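Local coordinates for protein cytochrome P450 reductase (Amycolatopsis methanolica 239, PDB 5OGX) that passes electrons from NADH through FAD and a [2Fe-2S] cluster to a partner cytochrome P450 that O-demethylates lignin-derived aromatic compounds such as guaiacol, at residues G58-T63 / L73-Q78; R115-V120 / H164-P169; A152-E157 / A226-A231. One frame throughout, in Å; residues are numbered along the deposited sequence. Where two conformers were deposited one is given.

Contact 1 (G58-T63 / L73-Q78). Unlike the reference sequence in segment 58-63: Gly58 (reference Ala). With FES (Fe2/s2 (inorganic) cluster), chain C.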
loop_
_atom_site.group_PDB
_atom_site.type_symbol
_atom_site.label_atom_id
_atom_site.label_comp_id
_atom_site.label_asym_id
_atom_site.label_seq_id
_atom_site.Cartn_x
_atom_site.Cartn_y
_atom_site.Cartn_z
ATOM N N GLY A 58 -20.419 2.966 -5.905
ATOM C CA GLY A 58 -20.431 3.068 -4.460
ATOM C C GLY A 58 -19.599 4.205 -3.906
ATOM O O GLY A 58 -19.189 4.166 -2.743
ATOM N N ALA A 59 -19.350 5.223 -4.721
ATOM C CA ALA A 59 -18.517 6.342 -4.302
ATOM C C ALA A 59 -19.116 7.036 -3.080
ATOM O O ALA A 59 -20.243 7.547 -3.156
ATOM C CB ALA A 59 -18.354 7.339 -5.452
ATOM N N PRO A 60 -18.409 7.085 -1.954
ATOM C CA PRO A 60 -18.962 7.748 -0.766
ATOM C C PRO A 60 -18.925 9.267 -0.879
ATOM O O PRO A 60 -18.087 9.850 -1.571
ATOM C CB PRO A 60 -18.057 7.251 0.368
ATOM C CG PRO A 60 -16.787 6.882 -0.293
ATOM C CD PRO A 60 -17.116 6.434 -1.690
ATOM N N GLU A 61 -19.851 9.911 -0.159
ATOM C CA GLU A 61 -20.004 11.358 -0.271
ATOM C C GLU A 61 -18.776 12.094 0.243
ATOM O O GLU A 61 -18.414 13.150 -0.289
ATOM C CB GLU A 61 -21.257 11.816 0.484
ATOM C CG GLU A 61 -21.649 13.282 0.258
ATOM C CD GLU A 61 -20.766 14.268 1.017
ATOM O OE1 GLU A 61 -20.388 13.965 2.169
ATOM O OE2 GLU A 61 -20.435 15.335 0.453
ATOM N N ASP A 62 -18.123 11.571 1.283
ATOM C CA ASP A 62 -16.980 12.292 1.828
ATOM C C ASP A 62 -15.794 12.251 0.876
ATOM O O ASP A 62 -14.960 13.161 0.891
ATOM C CB ASP A 62 -16.603 11.738 3.202
ATOM C CG ASP A 62 -15.728 10.513 3.117
ATOM O OD1 ASP A 62 -16.226 9.465 2.655
ATOM O OD2 ASP A 62 -14.548 10.595 3.516
ATOM N N THR A 63 -15.708 11.220 0.034
ATOM C CA THR A 63 -14.666 11.156 -0.981
ATOM C C THR A 63 -15.044 11.892 -2.259
ATOM O O THR A 63 -14.163 12.415 -2.953
ATOM C CB THR A 63 -14.348 9.695 -1.336
ATOM O OG1 THR A 63 -14.384 8.887 -0.153
ATOM C CG2 THR A 63 -12.973 9.611 -1.932
ATOM N N LEU A 73 -16.752 15.497 -11.708
ATOM C CA LEU A 73 -15.687 14.663 -11.168
ATOM C C LEU A 73 -16.224 13.272 -10.849
ATOM O O LEU A 73 -17.431 13.062 -10.704
ATOM C CB LEU A 73 -15.076 15.288 -9.914
ATOM C CG LEU A 73 -14.557 16.722 -10.046
ATOM C CD1 LEU A 73 -13.757 17.094 -8.809
ATOM C CD2 LEU A 73 -13.720 16.890 -11.310
ATOM N N ALA A 74 -15.301 12.318 -10.732
ATOM C CA ALA A 74 -15.638 10.933 -10.426
ATOM C C ALA A 74 -14.442 10.282 -9.749
ATOM O O ALA A 74 -13.338 10.824 -9.744
ATOM C CB ALA A 74 -16.018 10.156 -11.695
ATOM N N LEU A 75 -14.680 9.118 -9.159
ATOM C CA LEU A 75 -13.607 8.264 -8.658
ATOM C C LEU A 75 -13.415 7.121 -9.645
ATOM O O LEU A 75 -14.347 6.341 -9.887
ATOM C CB LEU A 75 -13.933 7.709 -7.271
ATOM C CG LEU A 75 -14.191 8.705 -6.149
ATOM C CD1 LEU A 75 -14.464 7.945 -4.852
ATOM C CD2 LEU A 75 -12.983 9.639 -6.014
ATOM N N ALA A 76 -12.208 7.014 -10.205
ATOM C CA ALA A 76 -11.938 5.956 -11.177
ATOM C C ALA A 76 -12.249 4.566 -10.624
ATOM O O ALA A 76 -12.676 3.683 -11.375
ATOM C CB ALA A 76 -10.482 6.019 -11.638
ATOM N N CYS A 77 -12.010 4.332 -9.334
ATOM C CA CYS A 77 -12.250 2.985 -8.817
ATOM C C CYS A 77 -13.717 2.705 -8.539
ATOM O O CYS A 77 -14.068 1.551 -8.261
ATOM C CB CYS A 77 -11.453 2.733 -7.531
ATOM S SG CYS A 77 -12.042 3.737 -6.154
ATOM N N GLN A 78 -14.588 3.715 -8.617
ATOM C CA GLN A 78 -16.010 3.489 -8.423
ATOM C C GLN A 78 -16.819 3.711 -9.688
ATOM O O GLN A 78 -17.922 3.173 -9.804
ATOM C CB GLN A 78 -16.533 4.415 -7.313
ATOM C CG GLN A 78 -15.757 4.247 -6.032
ATOM C CD GLN A 78 -16.001 2.881 -5.441
ATOM O OE1 GLN A 78 -17.155 2.450 -5.323
ATOM N NE2 GLN A 78 -14.936 2.177 -5.097
HETATM FE FE1 FES C . -8.798 5.081 -3.528
HETATM FE FE2 FES C . -10.212 5.243 -5.721
HETATM S S1 FES C . -10.650 6.246 -3.851
HETATM S S2 FES C . -8.270 4.237 -5.489
HETATM O O HOH W 1 -18.799 1.172 -7.489
#

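Contact 2 (R115-V120 / H164-P169). With FAD (flavin-adenine dinucleotide), chain B.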
loop_
_atom_site.group_PDB
_atom_site.type_symbol
_atom_site.label_atom_id
_atom_site.label_comp_id
_atom_site.label_asym_id
_atom_site.label_seq_id
_atom_site.Cartn_x
_atom_site.Cartn_y
_atom_site.Cartn_z
ATOM N N ARG A 115 2.097 -11.675 18.296
ATOM C CA ARG A 115 0.746 -11.498 18.817
ATOM C C ARG A 115 -0.183 -10.979 17.728
ATOM O O ARG A 115 0.078 -9.935 17.120
ATOM C CB ARG A 115 0.742 -10.534 20.002
ATOM C CG ARG A 115 -0.659 -10.266 20.543
ATOM C CD ARG A 115 -0.600 -9.593 21.905
ATOM N NE ARG A 115 0.058 -8.289 21.842
ATOM C CZ ARG A 115 0.329 -7.543 22.909
ATOM N NH1 ARG A 115 0.928 -6.369 22.770
ATOM N NH2 ARG A 115 -0.001 -7.976 24.115
ATOM N N ASP A 116 -1.251 -11.737 17.468
ATOM C CA ASP A 116 -2.271 -11.382 16.478
ATOM C C ASP A 116 -1.683 -11.114 15.094
ATOM O O ASP A 116 -2.246 -10.335 14.326
ATOM C CB ASP A 116 -3.083 -10.163 16.926
ATOM C CG ASP A 116 -4.017 -10.473 18.075
ATOM O OD1 ASP A 116 -4.402 -11.649 18.233
ATOM O OD2 ASP A 116 -4.364 -9.533 18.817
ATOM N N THR A 117 -0.567 -11.752 14.748
ATOM C CA THR A 117 0.116 -11.459 13.492
ATOM C C THR A 117 0.473 -12.754 12.783
ATOM O O THR A 117 1.022 -13.673 13.400
ATOM C CB THR A 117 1.385 -10.624 13.725
ATOM O OG1 THR A 117 1.066 -9.470 14.510
ATOM C CG2 THR A 117 1.961 -10.173 12.395
ATOM N N ARG A 118 0.169 -12.818 11.485
ATOM C CA ARG A 118 0.507 -13.970 10.665
ATOM C C ARG A 118 1.265 -13.550 9.414
ATOM O O ARG A 118 0.968 -12.514 8.809
ATOM C CB ARG A 118 -0.738 -14.736 10.254
ATOM C CG ARG A 118 -1.180 -15.701 11.326
ATOM C CD ARG A 118 -2.427 -16.475 10.959
ATOM N NE ARG A 118 -2.503 -17.640 11.835
ATOM C CZ ARG A 118 -3.234 -18.728 11.615
ATOM N NH1 ARG A 118 -3.994 -18.833 10.528
ATOM N NH2 ARG A 118 -3.198 -19.717 12.501
ATOM N N ARG A 119 2.223 -14.381 9.019
ATOM C CA ARG A 119 2.841 -14.290 7.706
ATOM C C ARG A 119 2.117 -15.251 6.777
ATOM O O ARG A 119 1.843 -16.395 7.147
ATOM C CB ARG A 119 4.333 -14.634 7.759
ATOM C CG ARG A 119 5.123 -14.095 6.555
ATOM C CD ARG A 119 6.504 -14.735 6.413
ATOM N NE ARG A 119 7.212 -14.849 7.691
ATOM C CZ ARG A 119 7.902 -13.863 8.262
ATOM N NH1 ARG A 119 7.989 -12.663 7.680
ATOM N NH2 ARG A 119 8.507 -14.079 9.423
ATOM N N VAL A 120 1.793 -14.786 5.581
ATOM C CA VAL A 120 1.181 -15.635 4.571
ATOM C C VAL A 120 2.061 -15.598 3.333
ATOM O O VAL A 120 2.368 -14.518 2.817
ATOM C CB VAL A 120 -0.252 -15.185 4.245
ATOM C CG1 VAL A 120 -0.805 -16.011 3.111
ATOM C CG2 VAL A 120 -1.140 -15.266 5.494
ATOM N N HIS A 164 1.888 -9.701 5.572
ATOM C CA HIS A 164 1.858 -9.638 7.035
ATOM C C HIS A 164 0.462 -9.205 7.446
ATOM O O HIS A 164 0.056 -8.080 7.151
ATOM C CB HIS A 164 2.885 -8.642 7.592
ATOM C CG HIS A 164 4.290 -8.900 7.149
ATOM N ND1 HIS A 164 5.318 -8.023 7.417
ATOM C CD2 HIS A 164 4.839 -9.932 6.461
ATOM C CE1 HIS A 164 6.443 -8.503 6.914
ATOM N NE2 HIS A 164 6.182 -9.661 6.332
ATOM N N VAL A 165 -0.262 -10.081 8.135
ATOM C CA VAL A 165 -1.682 -9.885 8.402
ATOM C C VAL A 165 -1.899 -9.704 9.897
ATOM O O VAL A 165 -1.513 -10.564 10.693
ATOM C CB VAL A 165 -2.503 -11.076 7.884
ATOM C CG1 VAL A 165 -3.997 -10.794 8.048
ATOM C CG2 VAL A 165 -2.155 -11.352 6.426
ATOM N N ARG A 166 -2.558 -8.613 10.270
ATOM C CA ARG A 166 -2.944 -8.380 11.657
ATOM C C ARG A 166 -4.391 -8.816 11.877
ATOM O O ARG A 166 -5.282 -8.449 11.097
ATOM C CB ARG A 166 -2.772 -6.907 12.023
ATOM C CG ARG A 166 -3.239 -6.580 13.425
ATOM C CD ARG A 166 -2.100 -6.605 14.427
ATOM N NE ARG A 166 -2.575 -6.272 15.768
ATOM C CZ ARG A 166 -2.857 -5.040 16.181
ATOM N NH1 ARG A 166 -3.291 -4.840 17.420
ATOM N NH2 ARG A 166 -2.703 -4.007 15.361
ATOM N N ARG A 167 -4.620 -9.597 12.934
ATOM C CA ARG A 167 -5.964 -10.055 13.258
ATOM C C ARG A 167 -6.811 -8.896 13.763
ATOM O O ARG A 167 -6.429 -8.206 14.710
ATOM C CB ARG A 167 -5.914 -11.166 14.317
ATOM C CG ARG A 167 -7.218 -11.959 14.459
ATOM C CD ARG A 167 -7.100 -13.060 15.530
ATOM N NE ARG A 167 -6.876 -12.486 16.855
ATOM C CZ ARG A 167 -7.844 -12.062 17.663
ATOM N NH1 ARG A 167 -9.121 -12.170 17.305
ATOM N NH2 ARG A 167 -7.536 -11.538 18.843
ATOM N N VAL A 168 -7.966 -8.693 13.148
ATOM C CA VAL A 168 -8.943 -7.711 13.607
ATOM C C VAL A 168 -10.096 -8.470 14.261
ATOM O O VAL A 168 -10.745 -9.283 13.592
ATOM C CB VAL A 168 -9.443 -6.828 12.450
ATOM C CG1 VAL A 168 -10.565 -5.925 12.919
ATOM C CG2 VAL A 168 -8.277 -6.014 11.854
ATOM N N PRO A 169 -10.354 -8.277 15.556
ATOM C CA PRO A 169 -11.455 -8.994 16.211
ATOM C C PRO A 169 -12.777 -8.788 15.490
ATOM O O PRO A 169 -13.166 -7.660 15.166
ATOM C CB PRO A 169 -11.479 -8.384 17.615
ATOM C CG PRO A 169 -10.048 -8.008 17.858
ATOM C CD PRO A 169 -9.548 -7.509 16.522
HETATM P PA FAD B . -13.613 -6.149 8.712
HETATM O O1A FAD B . -14.653 -7.244 8.707
HETATM O O2A FAD B . -13.620 -5.288 7.473
HETATM O O5B FAD B . -13.811 -5.162 10.019
HETATM C C5B FAD B . -14.397 -5.680 11.192
HETATM C C4B FAD B . -14.724 -4.473 12.119
HETATM O O4B FAD B . -13.617 -3.985 12.609
HETATM C C3B FAD B . -15.357 -3.333 11.304
HETATM O O3B FAD B . -16.289 -2.709 12.067
HETATM C C2B FAD B . -14.164 -2.405 10.970
HETATM O O2B FAD B . -14.614 -1.007 10.694
HETATM C C1B FAD B . -13.391 -2.498 12.020
HETATM N N9A FAD B . -11.994 -2.464 11.671
HETATM C C8A FAD B . -11.467 -2.703 10.463
HETATM N N7A FAD B . -10.135 -2.600 10.570
HETATM C C5A FAD B . -9.848 -2.310 11.852
HETATM C C6A FAD B . -8.649 -2.104 12.491
HETATM N N6A FAD B . -7.235 -2.091 12.163
HETATM N N1A FAD B . -8.626 -1.831 13.789
HETATM C C2A FAD B . -9.787 -1.750 14.487
HETATM N N3A FAD B . -10.975 -1.954 13.864
HETATM C C4A FAD B . -10.992 -2.234 12.538
HETATM N N1 FAD B . -4.010 -5.154 6.798
HETATM C C2 FAD B . -2.923 -6.019 7.242
HETATM O O2 FAD B . -3.046 -6.676 8.221
HETATM N N3 FAD B . -1.686 -6.085 6.451
HETATM C C4 FAD B . -1.479 -5.315 5.263
HETATM O O4 FAD B . -0.460 -5.383 4.660
HETATM C C4X FAD B . -2.599 -4.418 4.845
HETATM N N5 FAD B . -2.441 -3.653 3.647
HETATM C C5X FAD B . -3.539 -2.771 3.260
HETATM C C6 FAD B . -3.360 -1.975 2.125
HETATM C C7 FAD B . -4.421 -1.139 1.767
HETATM C C7M FAD B . -4.065 -0.364 0.499
HETATM C C8 FAD B . -5.601 -1.102 2.507
HETATM C C8M FAD B . -6.706 -0.167 2.030
HETATM C C9 FAD B . -5.769 -1.887 3.642
HETATM C C9A FAD B . -4.724 -2.711 4.012
HETATM N N10 FAD B . -4.914 -3.540 5.215
HETATM C C10 FAD B . -3.824 -4.367 5.614
HETATM C "C1'" FAD B . -6.186 -3.540 5.958
HETATM C "C2'" FAD B . -6.891 -4.848 5.398
HETATM O "O2'" FAD B . -7.186 -4.795 4.009
HETATM C "C3'" FAD B . -8.217 -5.207 6.105
HETATM O "O3'" FAD B . -8.998 -4.048 6.174
HETATM C "C4'" FAD B . -7.971 -5.743 7.528
HETATM O "O4'" FAD B . -7.246 -6.942 7.468
HETATM C "C5'" FAD B . -9.303 -6.004 8.262
HETATM O "O5'" FAD B . -10.174 -6.716 7.405
HETATM P P FAD B . -11.285 -7.732 8.058
HETATM O O1P FAD B . -12.148 -8.241 6.936
HETATM O O2P FAD B . -10.623 -8.780 8.922
HETATM O O3P FAD B . -12.153 -6.780 9.069
#

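Contact 3 (A152-E157 / A226-A231)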
loop_
_atom_site.group_PDB
_atom_site.type_symbol
_atom_site.label_atom_id
_atom_site.label_comp_id
_atom_site.label_asym_id
_atom_site.label_seq_id
_atom_site.Cartn_x
_atom_site.Cartn_y
_atom_site.Cartn_z
ATOM N N ALA A 152 5.383 -7.492 1.179
ATOM C CA ALA A 152 6.682 -7.250 1.799
ATOM C C ALA A 152 7.830 -7.489 0.829
ATOM O O ALA A 152 8.998 -7.248 1.183
ATOM C CB ALA A 152 6.845 -8.149 3.041
ATOM N N ASN A 153 7.521 -7.948 -0.381
ATOM C CA ASN A 153 8.508 -8.425 -1.348
ATOM C C ASN A 153 9.354 -7.314 -1.936
ATOM O O ASN A 153 8.881 -6.201 -2.183
ATOM C CB ASN A 153 7.819 -9.085 -2.535
ATOM C CG ASN A 153 6.974 -10.246 -2.139
ATOM O OD1 ASN A 153 6.039 -10.119 -1.342
ATOM N ND2 ASN A 153 7.286 -11.395 -2.693
ATOM N N THR A 154 10.597 -7.663 -2.264
ATOM C CA THR A 154 11.283 -6.912 -3.302
ATOM C C THR A 154 10.877 -7.473 -4.663
ATOM O O THR A 154 10.344 -8.581 -4.769
ATOM C CB THR A 154 12.802 -6.968 -3.118
ATOM O OG1 THR A 154 13.216 -8.325 -2.938
ATOM C CG2 THR A 154 13.213 -6.170 -1.885
ATOM N N ALA A 155 11.098 -6.676 -5.708
ATOM C CA ALA A 155 10.539 -7.004 -7.017
ATOM C C ALA A 155 11.135 -8.276 -7.603
ATOM O O ALA A 155 10.499 -8.911 -8.454
ATOM C CB ALA A 155 10.742 -5.833 -7.985
ATOM N N ASP A 156 12.329 -8.671 -7.161
ATOM C CA ASP A 156 12.930 -9.908 -7.632
ATOM C C ASP A 156 12.294 -11.140 -7.000
ATOM O O ASP A 156 12.456 -12.247 -7.529
ATOM C CB ASP A 156 14.429 -9.901 -7.333
ATOM C CG ASP A 156 14.710 -9.806 -5.852
ATOM O OD1 ASP A 156 14.340 -8.778 -5.252
ATOM O OD2 ASP A 156 15.251 -10.770 -5.271
ATOM N N GLU A 157 11.625 -10.983 -5.860
ATOM C CA GLU A 157 10.908 -12.084 -5.217
ATOM C C GLU A 157 9.521 -12.171 -5.853
ATOM O O GLU A 157 8.503 -11.782 -5.275
ATOM C CB GLU A 157 10.841 -11.861 -3.708
ATOM C CG GLU A 157 12.222 -11.690 -3.061
ATOM C CD GLU A 157 12.178 -11.188 -1.615
ATOM O OE1 GLU A 157 11.222 -10.476 -1.227
ATOM O OE2 GLU A 157 13.129 -11.495 -0.861
ATOM N N ALA A 226 12.339 -0.453 1.943
ATOM C CA ALA A 226 13.651 -0.243 2.555
ATOM C C ALA A 226 14.719 -1.111 1.899
ATOM O O ALA A 226 15.825 -0.639 1.606
ATOM C CB ALA A 226 13.587 -0.536 4.055
ATOM N N ARG A 227 14.412 -2.390 1.669
ATOM C CA ARG A 227 15.392 -3.262 1.028
ATOM C C ARG A 227 15.704 -2.793 -0.386
ATOM O O ARG A 227 16.857 -2.851 -0.827
ATOM C CB ARG A 227 14.885 -4.701 1.012
ATOM C CG ARG A 227 14.884 -5.369 2.370
ATOM C CD ARG A 227 14.663 -6.868 2.226
ATOM N NE ARG A 227 13.272 -7.222 1.946
ATOM C CZ ARG A 227 12.902 -8.343 1.327
ATOM N NH1 ARG A 227 11.612 -8.607 1.119
ATOM N NH2 ARG A 227 13.824 -9.196 0.907
ATOM N N THR A 228 14.688 -2.337 -1.118
ATOM C CA THR A 228 14.934 -1.846 -2.469
ATOM C C THR A 228 15.804 -0.597 -2.449
ATOM O O THR A 228 16.725 -0.462 -3.264
ATOM C CB THR A 228 13.603 -1.556 -3.171
ATOM O OG1 THR A 228 12.814 -2.763 -3.174
ATOM C CG2 THR A 228 13.858 -1.084 -4.602
ATOM N N ALA A 229 15.530 0.323 -1.519
ATOM C CA ALA A 229 16.286 1.568 -1.470
ATOM C C ALA A 229 17.734 1.298 -1.119
ATOM O O ALA A 229 18.641 1.959 -1.633
ATOM C CB ALA A 229 15.664 2.518 -0.442
ATOM N N LEU A 230 17.959 0.335 -0.231
ATOM C CA LEU A 230 19.318 0.018 0.187
ATOM C C LEU A 230 20.082 -0.720 -0.904
ATOM O O LEU A 230 21.305 -0.566 -1.019
ATOM C CB LEU A 230 19.270 -0.799 1.478
ATOM C CG LEU A 230 18.907 0.001 2.736
ATOM C CD1 LEU A 230 18.610 -0.940 3.925
ATOM C CD2 LEU A 230 20.006 1.019 3.096
ATOM N N ALA A 231 19.392 -1.518 -1.724
ATOM C CA ALA A 231 20.076 -2.152 -2.850
ATOM C C ALA A 231 20.564 -1.105 -3.848
ATOM O O ALA A 231 21.682 -1.208 -4.370
ATOM C CB ALA A 231 19.155 -3.169 -3.526
HETATM O O HOH W 2 12.564 -4.235 -5.420
#

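Contact 1 (G58-T63 / L73-Q78)
Apolar packing joins the two segments through Leu75, whose CD1 meets Thr63 CG2 at 3.7 Å and Ala59 CB at 4.0 Å; the Leu75 and Thr63 side chains cross at about a right angle. The methyl of Thr63 can serve this packing because CG2 stands anti to the backbone N, while OG1 turns to the carbonyl O of Gly40 in the cluster loop. Ala59 CB also rests on Gln78 CB, 3.9 Å away.

A water links polar atoms of the two segments. It accepts from Gly58 N and donates to both Gln78 O and Gln78 OE1, the last at 3.0 Å, bridging the loop and the glutamine at two points. The Gln78 chain folds at chi2 (-67°), and the other end of its amide donates from NE2 to Cys77 SG at 3.5 Å, the sulfur lying close to the amide plane.

Cys77 SG binds one iron of the [2Fe-2S] cluster at 2.4 Å, and Cys45 is a further cysteine ligand of the cluster in this plant-type ferredoxin (beta-grasp) domain. Gln78 is thus a second-shell residue, and its N-H...S bond is likely to draw charge from the thiolate and so help tune the cluster's potential.

Contact 2 (R115-V120 / H164-P169)
Arg118 and Val165 form a hydrogen-bonded antiparallel pair in the six-stranded sheet of the FAD-binding domain, the flavin-binding barrel of the ferredoxin reductase family. Arg118 N donates to Val165 O at 2.9 Å, in the carbonyl plane, and Val165 N returns a bond to Arg118 O at 2.8 Å. On one face of the sheet Val165 CG2 lies against Val120 CG2; on the other, Arg119 runs beside His164, with guanidinium and imidazole planes 83° apart.

The backbone of 164-166 also faces the cofactor. His164 O accepts from flavin N3 at 2.7 Å, and Arg166 N donates to flavin O2 at 2.9 Å, so the pyrimidine edge of the isoalloxazine is read by main-chain atoms that the pairing with 117-120 probably helps to hold in line.

Further out, Glu162 forms a salt bridge with Arg119 NH1 and a hydrogen bond with His164 NE2, and Asp252 a salt bridge with Arg119 NH2. Tyr251 OH is hydrogen-bonded to His164 ND1, the two rings packing edge-to-face. Past the end of the strands, Arg167 N donates to Asp116 O. Its side chain, bent at chi3 (64°), turns back to the same aspartate, and its NH1 is engaged by Asp175. Arg167 NE and NH2 converge on Asp116 OD1, at 3.0 and 3.2 Å, from one face of the carboxylate, with that oxygen in the guanidinium plane.

Contact 3 (A152-E157 / A226-A231)
In the conformer described, one of two modelled for its side chain, Arg227 reaches from its helix into the loop 152-157 and there meets Glu157 end-on, NH2 to OE2 at 3.0 Å and NH1 to OE1 at the same length. The two flat groups are 49° apart: OE2 sits near the guanidinium plane, whereas OE1 is tilted from it. NH1 makes a second bond, to Ala152 O at 2.9 Å. A bend at chi3 (-76°) brings the guanidinium beneath Thr154, whose CG2 stands 3.9 Å above its centre. The same methyl touches Arg227 CB and Thr228 OG1, each at 3.7 Å, making this the closely packed part of the contact.

Residues Thr154 to Glu157 make a type I beta turn, closed by Glu157 N on Thr154 O. The turn lies in the loop between strands 146-150 and 160-166 of the FAD-binding barrel, and helix 219-232 belongs to the NAD-binding domain with its parallel sheet, so the ion pair spans the interface between the domains. Inside the turn Glu157 OE1 also accepts from Thr154 N at 3.1 Å, on the same face of the carboxylate as NH1. With an alanine at Glu157, the Arg227 guanidinium is likely to lose this counter-charge and Thr154 N this acceptor.

Beyond the Thr154 methyl, toward exposed Ala155, the segments are joined by a water, which accepts from Ala155 N and donates to Thr228 OG1 at 2.7 Å. That hydroxyl also bonds to Gly224 O one helical turn back, while Thr154 OG1 turns to Asp156 OD1 at 2.6 Å.

In the fold
The three contacts follow the modular build of the reductase. Contact 1 lies in the iron-sulfur domain, its nearest atoms about 19 Å from those of contact 2, and mixes apolar packing with a water bridge beside the cluster. Contact 2 is strand pairing within the flavin domain, dominated by main-chain bonds and ending in an ion pair. Contact 3 alone joins two domains, through a side-chain ion pair and a water. All three are partly buried; among touching residues only Gly58 of contact 1 is exposed, and contact 3 has exposed turn residues without direct contact to the helix. Contacts 2 and 3 touch where Ala152 CB packs on His164 NE2 (3.7 Å), joining the loop that meets the NAD-binding domain to a flavin-binding strand.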